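Local coordinates for chymotrypsin-like serine protease (Equine arteritis virus, PDB 1MBM), which probably cleaves viral polyprotein as a chymotrypsin-like serine endopeptidase, the nsp4 proteinase of an arterivirus, at residues 158-169 with 181-192. Residues are numbered along the deposited sequence; the frame is centred on the assembly and turned at random.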
loop_
_atom_site.group_PDB
_atom_site.type_symbol
_atom_site.label_atom_id
_atom_site.label_comp_id
_atom_site.label_asym_id
_atom_site.label_seq_id
_atom_site.Cartn_x
_atom_site.Cartn_y
_atom_site.Cartn_z
ATOM N N SER A 158 -9.089 -8.799 -16.606
ATOM C CA SER A 158 -8.789 -8.164 -17.893
ATOM C C SER A 158 -9.772 -7.073 -18.350
ATOM O O SER A 158 -9.391 -6.149 -19.062
ATOM C CB SER A 158 -8.636 -9.233 -18.973
ATOM O OG SER A 158 -7.509 -10.040 -18.689
ATOM N N LYS A 159 -11.026 -7.179 -17.923
ATOM C CA LYS A 159 -12.050 -6.179 -18.226
ATOM C C LYS A 159 -11.633 -4.766 -17.808
ATOM O O LYS A 159 -12.079 -3.778 -18.402
ATOM C CB LYS A 159 -13.347 -6.510 -17.473
ATOM C CG LYS A 159 -14.133 -7.682 -18.019
ATOM C CD LYS A 159 -15.444 -7.847 -17.251
ATOM C CE LYS A 159 -15.198 -7.757 -15.745
ATOM N NZ LYS A 159 -16.434 -7.944 -14.946
ATOM N N HIS A 160 -10.782 -4.675 -16.786
ATOM C CA HIS A 160 -10.386 -3.388 -16.236
ATOM C C HIS A 160 -9.135 -2.764 -16.837
ATOM O O HIS A 160 -8.672 -1.723 -16.360
ATOM C CB HIS A 160 -10.194 -3.547 -14.729
ATOM C CG HIS A 160 -11.403 -4.087 -14.037
ATOM N ND1 HIS A 160 -12.487 -3.297 -13.729
ATOM C CD2 HIS A 160 -11.708 -5.338 -13.610
ATOM C CE1 HIS A 160 -13.406 -4.034 -13.128
ATOM N NE2 HIS A 160 -12.959 -5.275 -13.046
ATOM N N PHE A 161 -8.594 -3.379 -17.883
ATOM C CA PHE A 161 -7.323 -2.910 -18.431
ATOM C C PHE A 161 -7.327 -2.661 -19.926
ATOM O O PHE A 161 -7.909 -3.429 -20.689
ATOM C CB PHE A 161 -6.208 -3.895 -18.074
ATOM C CG PHE A 161 -5.880 -3.922 -16.612
ATOM C CD1 PHE A 161 -6.599 -4.734 -15.738
ATOM C CD2 PHE A 161 -4.863 -3.123 -16.108
ATOM C CE1 PHE A 161 -6.301 -4.755 -14.374
ATOM C CE2 PHE A 161 -4.557 -3.132 -14.758
ATOM C CZ PHE A 161 -5.274 -3.952 -13.890
ATOM N N THR A 162 -6.649 -1.593 -20.336
ATOM C CA THR A 162 -6.555 -1.222 -21.744
ATOM C C THR A 162 -5.345 -1.853 -22.425
ATOM O O THR A 162 -4.457 -2.398 -21.759
ATOM C CB THR A 162 -6.455 0.319 -21.898
ATOM O OG1 THR A 162 -5.332 0.803 -21.154
ATOM C CG2 THR A 162 -7.644 1.017 -21.251
ATOM N N GLY A 163 -5.311 -1.767 -23.755
ATOM C CA GLY A 163 -4.215 -2.317 -24.544
ATOM C C GLY A 163 -4.554 -3.617 -25.255
ATOM O O GLY A 163 -5.500 -4.317 -24.882
ATOM N N PRO A 164 -3.767 -3.952 -26.279
ATOM C CA PRO A 164 -3.996 -5.154 -27.078
ATOM C C PRO A 164 -3.600 -6.412 -26.306
ATOM O O PRO A 164 -2.926 -6.311 -25.272
ATOM C CB PRO A 164 -3.077 -4.927 -28.277
ATOM C CG PRO A 164 -1.900 -4.252 -27.655
ATOM C CD PRO A 164 -2.557 -3.233 -26.726
ATOM N N LEU A 165 -4.046 -7.572 -26.782
ATOM C CA LEU A 165 -3.764 -8.844 -26.113
ATOM C C LEU A 165 -2.269 -9.165 -26.072
ATOM O O LEU A 165 -1.543 -8.952 -27.041
ATOM C CB LEU A 165 -4.551 -9.993 -26.744
ATOM C CG LEU A 165 -6.077 -9.960 -26.564
ATOM C CD1 LEU A 165 -6.735 -11.052 -27.415
ATOM C CD2 LEU A 165 -6.453 -10.116 -25.106
ATOM N N THR A 166 -1.821 -9.672 -24.929
ATOM C CA THR A 166 -0.405 -9.923 -24.694
ATOM C C THR A 166 -0.235 -11.218 -23.905
ATOM O O THR A 166 -1.106 -11.573 -23.111
ATOM C CB THR A 166 0.162 -8.753 -23.864
ATOM O OG1 THR A 166 -0.124 -7.514 -24.525
ATOM C CG2 THR A 166 1.685 -8.798 -23.800
ATOM N N SER A 167 0.896 -11.896 -24.095
ATOM C CA SER A 167 1.202 -13.135 -23.372
ATOM C C SER A 167 1.204 -12.921 -21.858
ATOM O O SER A 167 1.646 -11.885 -21.369
ATOM C CB SER A 167 2.559 -13.691 -23.812
ATOM O OG SER A 167 2.528 -14.073 -25.173
ATOM N N ILE A 168 0.677 -13.898 -21.131
ATOM C CA ILE A 168 0.601 -13.838 -19.677
ATOM C C ILE A 168 1.981 -14.041 -19.074
ATOM O O ILE A 168 2.699 -14.939 -19.490
ATOM C CB ILE A 168 -0.325 -14.959 -19.180
ATOM C CG1 ILE A 168 -1.652 -14.925 -19.926
ATOM C CG2 ILE A 168 -0.577 -14.879 -17.679
ATOM C CD1 ILE A 168 -2.393 -16.220 -19.760
ATOM N N PRO A 169 2.350 -13.206 -18.102
ATOM C CA PRO A 169 3.634 -13.339 -17.399
ATOM C C PRO A 169 3.788 -14.721 -16.775
ATOM O O PRO A 169 2.787 -15.352 -16.439
ATOM C CB PRO A 169 3.540 -12.281 -16.299
ATOM C CG PRO A 169 2.556 -11.287 -16.812
ATOM C CD PRO A 169 1.572 -12.049 -17.624
ATOM N N ASP A 181 -5.540 -17.260 -22.493
ATOM C CA ASP A 181 -4.114 -17.387 -22.760
ATOM C C ASP A 181 -3.456 -16.051 -23.141
ATOM O O ASP A 181 -2.307 -16.025 -23.575
ATOM C CB ASP A 181 -3.818 -18.497 -23.785
ATOM C CG ASP A 181 -4.324 -18.172 -25.177
ATOM O OD1 ASP A 181 -5.019 -17.149 -25.352
ATOM O OD2 ASP A 181 -4.068 -18.893 -26.166
ATOM N N ALA A 182 -4.197 -14.955 -22.969
ATOM C CA ALA A 182 -3.692 -13.613 -23.253
ATOM C C ALA A 182 -4.471 -12.559 -22.486
ATOM O O ALA A 182 -5.650 -12.740 -22.191
ATOM C CB ALA A 182 -3.716 -13.314 -24.760
ATOM N N VAL A 183 -3.801 -11.462 -22.147
ATOM C CA VAL A 183 -4.412 -10.366 -21.388
ATOM C C VAL A 183 -4.032 -9.012 -22.009
ATOM O O VAL A 183 -3.059 -8.931 -22.751
ATOM C CB VAL A 183 -3.967 -10.379 -19.905
ATOM C CG1 VAL A 183 -4.434 -11.655 -19.183
ATOM C CG2 VAL A 183 -2.461 -10.198 -19.773
ATOM N N PRO A 184 -4.817 -7.964 -21.747
ATOM C CA PRO A 184 -4.474 -6.613 -22.210
ATOM C C PRO A 184 -3.080 -6.213 -21.756
ATOM O O PRO A 184 -2.691 -6.494 -20.613
ATOM C CB PRO A 184 -5.512 -5.733 -21.521
ATOM C CG PRO A 184 -6.710 -6.640 -21.392
ATOM C CD PRO A 184 -6.116 -7.985 -21.047
ATOM N N ARG A 185 -2.355 -5.556 -22.655
ATOM C CA ARG A 185 -0.970 -5.141 -22.427
ATOM C C ARG A 185 -0.682 -4.450 -21.098
ATOM O O ARG A 185 0.343 -4.718 -20.475
ATOM C CB ARG A 185 -0.505 -4.243 -23.572
ATOM C CG ARG A 185 0.979 -3.921 -23.543
ATOM C CD ARG A 185 1.388 -2.853 -24.543
ATOM N NE ARG A 185 1.815 -3.410 -25.819
ATOM C CZ ARG A 185 1.517 -2.888 -27.008
ATOM N NH1 ARG A 185 0.764 -1.796 -27.102
ATOM N NH2 ARG A 185 1.973 -3.467 -28.110
ATOM N N SER A 186 -1.571 -3.556 -20.672
ATOM C CA SER A 186 -1.358 -2.846 -19.408
ATOM C C SER A 186 -1.410 -3.798 -18.211
ATOM O O SER A 186 -0.657 -3.618 -17.268
ATOM C CB SER A 186 -2.309 -1.652 -19.230
ATOM O OG SER A 186 -3.649 -2.073 -19.087
ATOM N N LEU A 187 -2.270 -4.815 -18.262
ATOM C CA LEU A 187 -2.312 -5.818 -17.194
ATOM C C LEU A 187 -1.008 -6.633 -17.166
ATOM O O LEU A 187 -0.417 -6.817 -16.095
ATOM C CB LEU A 187 -3.545 -6.736 -17.320
ATOM C CG LEU A 187 -3.713 -7.878 -16.301
ATOM C CD1 LEU A 187 -3.493 -7.401 -14.864
ATOM C CD2 LEU A 187 -5.103 -8.547 -16.433
ATOM N N ALA A 188 -0.556 -7.086 -18.338
ATOM C CA ALA A 188 0.685 -7.877 -18.455
ATOM C C ALA A 188 1.939 -7.119 -18.018
ATOM O O ALA A 188 2.793 -7.679 -17.325
ATOM C CB ALA A 188 0.874 -8.387 -19.883
ATOM N N MET A 189 2.047 -5.858 -18.446
ATOM C CA MET A 189 3.175 -4.990 -18.111
ATOM C C MET A 189 3.180 -4.661 -16.623
ATOM O O MET A 189 4.244 -4.494 -16.013
ATOM C CB MET A 189 3.125 -3.683 -18.913
ATOM C CG MET A 189 3.493 -3.810 -20.388
ATOM S SD MET A 189 5.260 -3.904 -20.695
ATOM C CE MET A 189 5.767 -2.236 -20.256
ATOM N N LEU A 190 1.986 -4.559 -16.050
ATOM C CA LEU A 190 1.845 -4.295 -14.624
ATOM C C LEU A 190 2.541 -5.417 -13.869
ATOM O O LEU A 190 3.497 -5.174 -13.129
ATOM C CB LEU A 190 0.369 -4.225 -14.218
ATOM C CG LEU A 190 -0.116 -2.972 -13.478
ATOM C CD1 LEU A 190 -1.487 -3.187 -12.843
ATOM C CD2 LEU A 190 0.888 -2.498 -12.445
ATOM N N ILE A 191 2.071 -6.643 -14.080
ATOM C CA ILE A 191 2.661 -7.822 -13.443
ATOM C C ILE A 191 4.146 -8.009 -13.798
ATOM O O ILE A 191 4.963 -8.301 -12.920
ATOM C CB ILE A 191 1.838 -9.085 -13.766
ATOM C CG1 ILE A 191 0.412 -8.924 -13.239
ATOM C CG2 ILE A 191 2.480 -10.315 -13.142
ATOM C CD1 ILE A 191 -0.521 -10.045 -13.634
ATOM N N ASP A 192 4.490 -7.807 -15.072
ATOM C CA ASP A 192 5.882 -7.884 -15.533
ATOM C C ASP A 192 6.753 -6.819 -14.883
ATOM O O ASP A 192 7.959 -6.997 -14.740
ATOM C CB ASP A 192 5.965 -7.692 -17.049
ATOM C CG ASP A 192 6.200 -8.988 -17.792
ATOM O OD1 ASP A 192 5.255 -9.796 -17.900
ATOM O OD2 ASP A 192 7.303 -9.280 -18.309
#
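The small alpha/beta C-terminal extension that arterivirus nsp4 adds to its chymotrypsin-like barrels is held together here, where strand 165-167 pairs antiparallel with strand 182-184 and the loop 159-164 wraps the start of helix 185-192. Thr166 and Val183 form the hydrogen-bonded pair: Val183 N reaches Thr166 O at 2.9 Å, nearly straight at 168°, whereas the return bond from Thr166 N to Val183 O is more bent. Strand 182-184 passes straight into the helix, with Pro184 at the N-cap, and the first turn shows how main-chain N-H groups at a helix start can be satisfied by carbonyls of a neighbouring loop. Arg185 N donates to Pro164 O at 2.8 Å, and the same oxygen takes a second bond from Thr166 OG1, which stands above the carbonyl plane. One residue on, Ser186 grips Thr162 O twice, through its backbone N and, at 2.8 Å, through OG; chi1 of 67° swings the hydroxyl back over its own backbone, where OG and N can meet the same carbonyl. OG also lies in the plane of the Phe161 ring, at its edge. Over one face of that ring Leu187 places CB, a CH-pi contact 4.0 Å from the centroid, while Leu190 CD1 approaches CE2 obliquely at 3.6 Å. Leu99 of strand 94-100 touches both Phe161 and Leu190, tying the extension to the preceding barrel. On the exposed flank, Pro164 lies over one face of the Arg185 guanidinium, its CD 3.6 Å from NH1. At the far end Pro169 CG packs against Ile191 CG2 at 3.8 Å. Strand, loop and helix thus form a compact unit, a two-stranded antiparallel pair whose second strand leads directly into a helix, characteristic of the alpha/beta extension of this proteinase.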